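Local coordinates for extracellular solute-binding protein family 1 (Alicyclobacillus acidocaldarius subsp. acidocaldarius, PDB 4OVJ), which probably binds a solute outside the cell and delivers it to an ABC-type importer, as relatives in solute-binding protein family 1 do, at residues S274-T282 / A354-V365. Numbering follows the deposited sequence.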
ATOM      1  N   SER A 274       6.302  18.064  15.248  1.00 12.62           N
ATOM      2  CA  SER A 274       5.760  16.732  15.468  1.00 13.15           C
ATOM      3  C   SER A 274       4.609  16.439  14.526  1.00 11.82           C
ATOM      4  O   SER A 274       3.658  17.217  14.417  1.00 11.67           O
ATOM      5  CB  SER A 274       5.285  16.602  16.905  1.00 17.66           C
ATOM      6  OG  SER A 274       6.372  16.803  17.777  1.00 25.12           O
ATOM      7  N   LEU A 275       4.707  15.295  13.858  1.00 10.95           N
ATOM      8  CA  LEU A 275       3.665  14.836  12.950  1.00 10.19           C
ATOM      9  C   LEU A 275       2.818  13.742  13.584  1.00 10.23           C
ATOM     10  O   LEU A 275       3.304  12.929  14.376  1.00 13.88           O
ATOM     11  CB  LEU A 275       4.291  14.300  11.675  1.00 11.16           C
ATOM     12  CG  LEU A 275       5.197  15.265  10.925  1.00 12.45           C
ATOM     13  CD1 LEU A 275       5.676  14.630   9.618  1.00 14.19           C
ATOM     14  CD2 LEU A 275       4.503  16.596  10.659  1.00 14.54           C
ATOM     15  N   ALA A 276       1.542  13.761  13.253  1.00  8.25           N
ATOM     16  CA  ALA A 276       0.597  12.752  13.707  1.00  8.93           C
ATOM     17  C   ALA A 276      -0.164  12.224  12.498  1.00  8.59           C
ATOM     18  O   ALA A 276      -0.079  12.775  11.400  1.00  7.98           O
ATOM     19  CB  ALA A 276      -0.355  13.330  14.736  1.00 10.62           C
ATOM     20  N   LEU A 277      -0.894  11.149  12.734  1.00  8.72           N
ATOM     21  CA  LEU A 277      -1.576  10.397  11.703  1.00  8.03           C
ATOM     22  C   LEU A 277      -3.060  10.250  11.990  1.00  7.50           C
ATOM     23  O   LEU A 277      -3.475   9.980  13.118  1.00  9.22           O
ATOM     24  CB  LEU A 277      -0.946   9.020  11.586  1.00  8.56           C
ATOM     25  CG  LEU A 277       0.567   8.973  11.381  1.00 10.35           C
ATOM     26  CD1 LEU A 277       1.083   7.545  11.401  1.00 11.05           C
ATOM     27  CD2 LEU A 277       0.912   9.626  10.067  1.00 11.15           C
ATOM     28  N   ALA A 278      -3.852  10.427  10.946  1.00  6.81           N
ATOM     29  CA  ALA A 278      -5.284  10.163  10.985  1.00  7.06           C
ATOM     30  C   ALA A 278      -5.653   9.266   9.830  1.00  6.86           C
ATOM     31  O   ALA A 278      -4.975   9.251   8.802  1.00  6.35           O
ATOM     32  CB  ALA A 278      -6.068  11.447  10.901  1.00  7.94           C
ATOM     33  N   LEU A 279      -6.735   8.510   9.986  1.00  7.15           N
ATOM     34  CA  LEU A 279      -7.290   7.818   8.827  1.00  7.61           C
ATOM     35  C   LEU A 279      -7.861   8.855   7.858  1.00  7.42           C
ATOM     36  O   LEU A 279      -8.327   9.918   8.278  1.00  7.44           O
ATOM     37  CB  LEU A 279      -8.381   6.830   9.241  1.00  8.78           C
ATOM     38  CG  LEU A 279      -7.893   5.676  10.110  1.00  9.46           C
ATOM     39  CD1 LEU A 279      -9.087   4.842  10.556  1.00 11.08           C
ATOM     40  CD2 LEU A 279      -6.857   4.819   9.388  1.00  9.57           C
ATOM     41  N   PRO A 280      -7.845   8.556   6.554  1.00  7.20           N
ATOM     42  CA  PRO A 280      -8.323   9.542   5.592  1.00  7.63           C
ATOM     43  C   PRO A 280      -9.835   9.781   5.670  1.00  6.91           C
ATOM     44  O   PRO A 280     -10.580   8.947   6.210  1.00  7.36           O
ATOM     45  CB  PRO A 280      -7.903   8.982   4.231  1.00  8.52           C
ATOM     46  CG  PRO A 280      -7.359   7.636   4.471  1.00 10.15           C
ATOM     47  CD  PRO A 280      -7.334   7.327   5.930  1.00  8.47           C
ATOM     48  N   PRO A 281     -10.286  10.938   5.172  1.00  7.98           N
ATOM     49  CA  PRO A 281     -11.676  11.307   5.400  1.00  7.54           C
ATOM     50  C   PRO A 281     -12.684  10.401   4.735  1.00  7.78           C
ATOM     51  O   PRO A 281     -12.373   9.731   3.755  1.00  8.35           O
ATOM     52  CB  PRO A 281     -11.772  12.715   4.814  1.00  8.52           C
ATOM     53  CG  PRO A 281     -10.400  13.238   4.876  1.00  8.87           C
ATOM     54  CD  PRO A 281      -9.533  12.056   4.581  1.00  8.31           C
ATOM     55  N   THR A 282     -13.883  10.395   5.297  1.00  8.44           N
ATOM     56  CA  THR A 282     -14.955   9.547   4.847  1.00  8.38           C
ATOM     57  C   THR A 282     -15.984  10.292   4.005  1.00  8.04           C
ATOM     58  O   THR A 282     -16.064  11.523   4.035  1.00  8.33           O
ATOM     59  CB  THR A 282     -15.669   8.916   6.059  1.00  9.44           C
ATOM     60  OG1 THR A 282     -16.205   9.941   6.897  1.00 10.33           O
ATOM     61  CG2 THR A 282     -14.709   8.068   6.851  1.00 10.53           C
ATOM     62  N   ALA A 354       3.953   5.211  15.686  1.00 14.85           N
ATOM     63  CA  ALA A 354       2.776   5.925  15.209  1.00 13.89           C
ATOM     64  C   ALA A 354       2.177   5.235  13.988  1.00 11.80           C
ATOM     65  O   ALA A 354       0.967   5.091  13.901  1.00 11.21           O
ATOM     66  CB  ALA A 354       3.118   7.369  14.878  1.00 16.73           C
ATOM     67  N   GLU A 355       3.034   4.822  13.059  1.00 11.82           N
ATOM     68  CA  GLU A 355       2.606   4.085  11.869  1.00 13.77           C
ATOM     69  C   GLU A 355       1.884   2.815  12.257  1.00 11.82           C
ATOM     70  O   GLU A 355       0.862   2.487  11.682  1.00 11.48           O
ATOM     71  CB  GLU A 355       3.796   3.598  11.059  1.00 19.23           C
ATOM     72  CG  GLU A 355       4.370   4.512  10.030  1.00 24.78           C
ATOM     73  CD  GLU A 355       5.315   3.744   9.126  1.00 26.65           C
ATOM     74  OE1 GLU A 355       4.864   3.220   8.085  1.00 28.77           O
ATOM     75  OE2 GLU A 355       6.485   3.603   9.491  1.00 32.81           O
ATOM     76  N   PHE A 356       2.463   2.063  13.196  1.00 11.73           N
ATOM     77  CA  PHE A 356       1.864   0.790  13.616  1.00 12.39           C
ATOM     78  C   PHE A 356       0.488   1.034  14.229  1.00 11.62           C
ATOM     79  O   PHE A 356      -0.461   0.294  13.959  1.00 13.96           O
ATOM     80  CB  PHE A 356       2.745   0.056  14.633  1.00 12.30           C
ATOM     81  CG  PHE A 356       3.964  -0.603  14.052  1.00 12.89           C
ATOM     82  CD1 PHE A 356       4.499  -0.221  12.831  1.00 14.63           C
ATOM     83  CD2 PHE A 356       4.610  -1.610  14.765  1.00 16.08           C
ATOM     84  CE1 PHE A 356       5.636  -0.829  12.340  1.00 16.83           C
ATOM     85  CE2 PHE A 356       5.751  -2.211  14.268  1.00 15.86           C
ATOM     86  CZ  PHE A 356       6.254  -1.829  13.054  1.00 16.92           C
ATOM     87  N   GLN A 357       0.375   2.070  15.053  1.00 12.45           N
ATOM     88  CA  GLN A 357      -0.909   2.395  15.673  1.00 13.16           C
ATOM     89  C   GLN A 357      -1.947   2.773  14.626  1.00 10.91           C
ATOM     90  O   GLN A 357      -3.103   2.388  14.716  1.00 12.81           O
ATOM     91  CB  GLN A 357      -0.758   3.533  16.672  1.00 16.23           C
ATOM     92  CG  GLN A 357      -0.023   3.129  17.939  1.00 21.62           C
ATOM     93  CD  GLN A 357       0.317   4.310  18.832  1.00 28.28           C
ATOM     94  OE1 GLN A 357       0.362   5.459  18.383  1.00 29.55           O
ATOM     95  NE2 GLN A 357       0.570   4.028  20.104  1.00 35.61           N
ATOM     96  N   LEU A 358      -1.533   3.551  13.634  1.00 10.38           N
ATOM     97  CA  LEU A 358      -2.451   3.949  12.570  1.00  9.88           C
ATOM     98  C   LEU A 358      -2.909   2.709  11.792  1.00 10.06           C
ATOM     99  O   LEU A 358      -4.101   2.551  11.511  1.00  9.80           O
ATOM    100  CB  LEU A 358      -1.765   4.951  11.639  1.00 10.63           C
ATOM    101  CG  LEU A 358      -2.550   5.648  10.519  1.00 11.68           C
ATOM    102  CD1 LEU A 358      -2.805   4.748   9.329  1.00 13.09           C
ATOM    103  CD2 LEU A 358      -3.845   6.251  11.042  1.00 13.31           C
ATOM    104  N   VAL A 359      -1.973   1.819  11.465  1.00  9.55           N
ATOM    105  CA  VAL A 359      -2.341   0.620  10.704  1.00  9.51           C
ATOM    106  C   VAL A 359      -3.329  -0.225  11.518  1.00  9.44           C
ATOM    107  O   VAL A 359      -4.292  -0.737  10.973  1.00  9.09           O
ATOM    108  CB  VAL A 359      -1.111  -0.175  10.231  1.00 11.55           C
ATOM    109  CG1 VAL A 359      -1.507  -1.495   9.586  1.00 12.14           C
ATOM    110  CG2 VAL A 359      -0.326   0.626   9.197  1.00 14.09           C
ATOM    111  N   ASN A 360      -3.142  -0.328  12.828  1.00  9.59           N
ATOM    112  CA  ASN A 360      -4.115  -1.050  13.637  1.00 11.11           C
ATOM    113  C   ASN A 360      -5.529  -0.465  13.529  1.00 10.56           C
ATOM    114  O   ASN A 360      -6.495  -1.202  13.460  1.00 12.09           O
ATOM    115  CB  ASN A 360      -3.659  -1.132  15.093  1.00 13.07           C
ATOM    116  CG  ASN A 360      -2.464  -2.061  15.282  1.00 15.30           C
ATOM    117  OD1 ASN A 360      -2.132  -2.874  14.411  1.00 16.98           O
ATOM    118  ND2 ASN A 360      -1.818  -1.956  16.436  1.00 20.64           N
ATOM    119  N   GLU A 361      -5.649   0.856  13.483  1.00 10.01           N
ATOM    120  CA  GLU A 361      -6.944   1.486  13.244  1.00 10.65           C
ATOM    121  C   GLU A 361      -7.449   1.285  11.815  1.00  9.18           C
ATOM    122  O   GLU A 361      -8.640   1.057  11.614  1.00  9.23           O
ATOM    123  CB  GLU A 361      -6.909   2.958  13.622  1.00 13.81           C
ATOM    124  CG  GLU A 361      -6.696   3.144  15.107  1.00 17.20           C
ATOM    125  CD  GLU A 361      -7.751   2.420  15.932  1.00 23.38           C
ATOM    126  OE1 GLU A 361      -8.964   2.596  15.652  1.00 29.51           O
ATOM    127  OE2 GLU A 361      -7.371   1.650  16.843  1.00 36.14           O
ATOM    128  N   ALA A 362      -6.540   1.330  10.841  1.00  7.72           N
ATOM    129  CA  ALA A 362      -6.908   1.091   9.450  1.00  8.16           C
ATOM    130  C   ALA A 362      -7.482  -0.292   9.253  1.00  7.78           C
ATOM    131  O   ALA A 362      -8.423  -0.478   8.487  1.00  8.68           O
ATOM    132  CB  ALA A 362      -5.702   1.271   8.546  1.00  8.48           C
ATOM    133  N   LEU A 363      -6.898  -1.274   9.930  1.00  8.46           N
ATOM    134  CA  LEU A 363      -7.343  -2.658   9.762  1.00  8.60           C
ATOM    135  C   LEU A 363      -8.769  -2.889  10.260  1.00  8.61           C
ATOM    136  O   LEU A 363      -9.453  -3.820   9.797  1.00  9.54           O
ATOM    137  CB  LEU A 363      -6.385  -3.608  10.463  1.00  9.18           C
ATOM    138  CG  LEU A 363      -5.009  -3.700   9.814  1.00  9.87           C
ATOM    139  CD1 LEU A 363      -4.048  -4.402  10.752  1.00 10.98           C
ATOM    140  CD2 LEU A 363      -5.097  -4.414   8.481  1.00 11.13           C
ATOM    141  N   LYS A 364      -9.228  -2.049  11.186  1.00  8.54           N
ATOM    142  CA  LYS A 364     -10.608  -2.151  11.659  1.00  9.29           C
ATOM    143  C   LYS A 364     -11.643  -1.790  10.592  1.00  9.68           C
ATOM    144  O   LYS A 364     -12.742  -2.330  10.599  1.00 11.60           O
ATOM    145  CB  LYS A 364     -10.816  -1.294  12.902  1.00 10.22           C
ATOM    146  CG  LYS A 364     -10.026  -1.778  14.097  1.00 12.16           C
ATOM    147  CD  LYS A 364     -10.190  -0.808  15.259  1.00 15.41           C
ATOM    148  CE  LYS A 364      -9.463  -1.301  16.496  1.00 19.23           C
ATOM    149  NZ  LYS A 364      -9.477  -0.227  17.529  1.00 23.70           N
ATOM    150  N   VAL A 365     -11.293  -0.897   9.674  1.00  9.20           N
ATOM    151  CA  VAL A 365     -12.245  -0.398   8.685  1.00  9.50           C
ATOM    152  C   VAL A 365     -11.984  -0.867   7.260  1.00  9.13           C
ATOM    153  O   VAL A 365     -12.892  -0.855   6.461  1.00 10.08           O
ATOM    154  CB  VAL A 365     -12.310   1.157   8.658  1.00 11.44           C
ATOM    155  CG1 VAL A 365     -12.593   1.701  10.050  1.00 12.51           C
ATOM    156  CG2 VAL A 365     -11.032   1.776   8.096  1.00 13.85           C
TER
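L277 and L279 close over L358, and no hydrogen bond crosses between segment 274-282 and the 354-365 part of helix 350-365. Leucine suits these places, its branched apolar end being long enough to span from strand to helix. L277 points at the helix and lays its CD1 against the backbone at A354, 3.9 Å from L358 CB and 4.0 Å from A354 CB. L277 CD1 also rests 3.5 Å from A354 O, a carbonyl already bonded to L358 N within the helix. A354 suits this place because a lone methyl lets L277 come down to the backbone. L358 has CG anti to the backbone N (chi1 -173°), which carries its branch across to the strand: CG meets L277 CB, while L358 CD2 lies 3.7 Å from A278 C and equally near L279 CD2. The strand belongs to the mixed sheet of a periplasmic-binding-protein fold, bonded through A276 and A278 to strand 128-144; the helix packs alongside, its axis only 10° from parallel, with E355, F356 and V359 turned to strand 333-334. In L279, just past the strand, chi1 of -64° places CG beside the backbone N, from where both methyls reach the helix, the side chain crossing L358 at a slant. L279 CD2 settles 3.7 Å from A362 CA, where the small alanine admits it, and L279 CD1 comes to 4.0 Å from E361 O. Replacing L279 with an alanine would probably open a gap between L358 CD2 and A362. E361 turns its carboxylate outward, and K364 NZ meets E361 OE2 on the syn side, somewhat out of the carboxylate plane, in a 2.9 Å salt bridge.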